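Local atomic coordinates of acyl-coenzyme A oxidase 1 (Yarrowia lipolytica, PDB entry 5Y9D), a protein that catalyses the FAD-dependent oxidation of acyl-CoA by oxygen to the trans-2-enoyl-CoA and hydrogen peroxide in peroxisomal fatty acid beta-oxidation. Residues S576-I581 and K594-F599. Sequence-based numbering, arbitrary orientation.
Sequences SFYARI and KLANLF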
loop_
_atom_site.group_PDB
_atom_site.type_symbol
_atom_site.label_atom_id
_atom_site.label_comp_id
_atom_site.label_asym_id
_atom_site.label_seq_id
_atom_site.Cartn_x
_atom_site.Cartn_y
_atom_site.Cartn_z
ATOM N N SER A 576 5.554 -20.133 -17.694
ATOM C CA SER A 576 6.531 -19.399 -18.488
ATOM C C SER A 576 7.925 -19.419 -17.866
ATOM O O SER A 576 8.913 -19.451 -18.578
ATOM C CB SER A 576 6.085 -17.958 -18.717
ATOM O OG SER A 576 4.786 -17.929 -19.279
ATOM N N PHE A 577 7.997 -19.408 -16.545
ATOM C CA PHE A 577 9.274 -19.468 -15.849
ATOM C C PHE A 577 9.961 -20.790 -16.114
ATOM O O PHE A 577 11.143 -20.811 -16.444
ATOM C CB PHE A 577 9.075 -19.289 -14.344
ATOM C CG PHE A 577 10.304 -18.848 -13.597
ATOM C CD1 PHE A 577 11.551 -18.716 -14.221
ATOM C CD2 PHE A 577 10.222 -18.600 -12.245
ATOM C CE1 PHE A 577 12.657 -18.318 -13.510
ATOM C CE2 PHE A 577 11.335 -18.212 -11.528
ATOM C CZ PHE A 577 12.552 -18.058 -12.166
ATOM N N TYR A 578 9.223 -21.892 -16.000
ATOM C CA TYR A 578 9.802 -23.230 -16.304
ATOM C C TYR A 578 10.238 -23.392 -17.758
ATOM O O TYR A 578 11.227 -24.035 -18.038
ATOM C CB TYR A 578 8.793 -24.332 -15.979
ATOM C CG TYR A 578 8.698 -24.620 -14.517
ATOM C CD1 TYR A 578 9.818 -24.971 -13.801
ATOM C CD2 TYR A 578 7.483 -24.558 -13.847
ATOM C CE1 TYR A 578 9.741 -25.239 -12.455
ATOM C CE2 TYR A 578 7.404 -24.847 -12.496
ATOM C CZ TYR A 578 8.546 -25.194 -11.813
ATOM O OH TYR A 578 8.505 -25.469 -10.476
ATOM N N ALA A 579 9.470 -22.822 -18.673
ATOM C CA ALA A 579 9.781 -22.904 -20.084
ATOM C C ALA A 579 11.110 -22.219 -20.385
ATOM O O ALA A 579 11.823 -22.656 -21.281
ATOM C CB ALA A 579 8.664 -22.275 -20.909
ATOM N N ARG A 580 11.432 -21.147 -19.653
ATOM C CA ARG A 580 12.738 -20.470 -19.805
ATOM C C ARG A 580 13.897 -21.188 -19.065
ATOM O O ARG A 580 15.035 -21.158 -19.517
ATOM C CB ARG A 580 12.672 -19.005 -19.318
ATOM C CG ARG A 580 11.851 -18.053 -20.166
ATOM C CD ARG A 580 12.617 -17.413 -21.298
ATOM N NE ARG A 580 13.534 -16.344 -20.861
ATOM C CZ ARG A 580 13.200 -15.080 -20.586
ATOM N NH1 ARG A 580 11.937 -14.679 -20.648
ATOM N NH2 ARG A 580 14.143 -14.199 -20.254
ATOM N N ILE A 581 13.610 -21.793 -17.916
ATOM C CA ILE A 581 14.616 -22.543 -17.130
ATOM C C ILE A 581 15.109 -23.771 -17.919
ATOM O O ILE A 581 16.249 -24.243 -17.750
ATOM C CB ILE A 581 14.041 -22.976 -15.750
ATOM C CG1 ILE A 581 13.503 -21.749 -15.010
ATOM C CG2 ILE A 581 15.068 -23.731 -14.902
ATOM C CD1 ILE A 581 13.592 -21.783 -13.501
ATOM N N LYS A 594 15.327 -23.814 -8.188
ATOM C CA LYS A 594 14.864 -23.610 -6.809
ATOM C C LYS A 594 13.870 -22.456 -6.701
ATOM O O LYS A 594 12.809 -22.599 -6.082
ATOM C CB LYS A 594 16.040 -23.390 -5.853
ATOM C CG LYS A 594 17.025 -24.543 -5.886
ATOM C CD LYS A 594 17.435 -25.016 -4.498
ATOM C CE LYS A 594 18.191 -26.336 -4.574
ATOM N NZ LYS A 594 17.631 -27.314 -3.605
ATOM N N LEU A 595 14.200 -21.325 -7.322
ATOM C CA LEU A 595 13.287 -20.181 -7.355
ATOM C C LEU A 595 11.919 -20.554 -7.956
ATOM O O LEU A 595 10.902 -20.204 -7.377
ATOM C CB LEU A 595 13.888 -19.019 -8.163
ATOM C CG LEU A 595 15.031 -18.247 -7.537
ATOM C CD1 LEU A 595 15.666 -17.342 -8.565
ATOM C CD2 LEU A 595 14.530 -17.450 -6.335
ATOM N N ALA A 596 11.914 -21.236 -9.114
ATOM C CA ALA A 596 10.660 -21.686 -9.756
ATOM C C ALA A 596 9.772 -22.487 -8.829
ATOM O O ALA A 596 8.603 -22.156 -8.667
ATOM C CB ALA A 596 10.938 -22.525 -10.984
ATOM N N ASN A 597 10.322 -23.531 -8.206
ATOM C CA ASN A 597 9.503 -24.409 -7.380
ATOM C C ASN A 597 9.028 -23.696 -6.142
ATOM O O ASN A 597 7.936 -23.974 -5.643
ATOM C CB ASN A 597 10.269 -25.633 -6.924
ATOM C CG ASN A 597 10.800 -26.451 -8.072
ATOM O OD1 ASN A 597 10.211 -26.495 -9.154
ATOM N ND2 ASN A 597 11.937 -27.098 -7.842
ATOM N N LEU A 598 9.876 -22.813 -5.628
ATOM C CA LEU A 598 9.502 -21.971 -4.530
ATOM C C LEU A 598 8.285 -21.117 -4.909
ATOM O O LEU A 598 7.293 -21.074 -4.192
ATOM C CB LEU A 598 10.680 -21.089 -4.140
ATOM C CG LEU A 598 10.386 -20.023 -3.085
ATOM C CD1 LEU A 598 9.775 -20.630 -1.844
ATOM C CD2 LEU A 598 11.683 -19.313 -2.749
ATOM N N PHE A 599 8.368 -20.434 -6.038
ATOM C CA PHE A 599 7.254 -19.628 -6.568
ATOM C C PHE A 599 5.990 -20.489 -6.695
ATOM O O PHE A 599 4.944 -20.155 -6.165
ATOM C CB PHE A 599 7.686 -19.044 -7.934
ATOM C CG PHE A 599 6.620 -18.272 -8.653
ATOM C CD1 PHE A 599 5.837 -17.360 -7.992
ATOM C CD2 PHE A 599 6.449 -18.438 -10.017
ATOM C CE1 PHE A 599 4.854 -16.672 -8.634
ATOM C CE2 PHE A 599 5.484 -17.730 -10.690
ATOM C CZ PHE A 599 4.681 -16.847 -9.990
#
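Tyr578 reaches across to Ala596 and Asn597, joining two antiparallel helices; the axes of the two segments approach to 10.1 Å, their directions 165° apart. Its CG stands anti to the carbonyl carbon (chi1 -77°), which carries the ring over to the facing helix. Followed outward from CB, the side chain meets Ala596 first, with CD1 3.9 Å from the methyl CB. Further along, CE1 lies near the same methyl, and CZ is 3.4 Å from OD1 of Asn597. At the tip, OH donates a hydrogen bond to Asn597 OD1; the modelled 2.4 Å is unusually short and the exact length doubtful. That oxygen sits at the ring edge, in plane, while the amide is turned 39° from the ring. Tyrosine suits the place: its apolar ring spans the interface and its hydroxyl serves a buried amide oxygen.

Small Ala596 fits among three larger side chains: its methyl CB lies over one face of the Phe577 ring, offset toward the rim, and Ile581 CD1 touches it at 3.7 Å. The Phe577 ring also reaches Leu595 CB through CE2, and Phe599 CD2 lies at its edge, 4.4 Å from Phe577 CD2. A flat, apolar ring suits Phe577, whose neighbours across the interface are hydrocarbon side chains. A serine in its place would probably open a gap beside Ala596 and leave Leu595 and Phe599 without this aromatic neighbour. Phe577 and Phe599 also pack on helix 355-391, Tyr578 and Asn597 on helix 519-544. The arrangement is an antiparallel helix pair, 558-581 with 589-606, within the all-helical C-terminal domain of acyl-CoA oxidases.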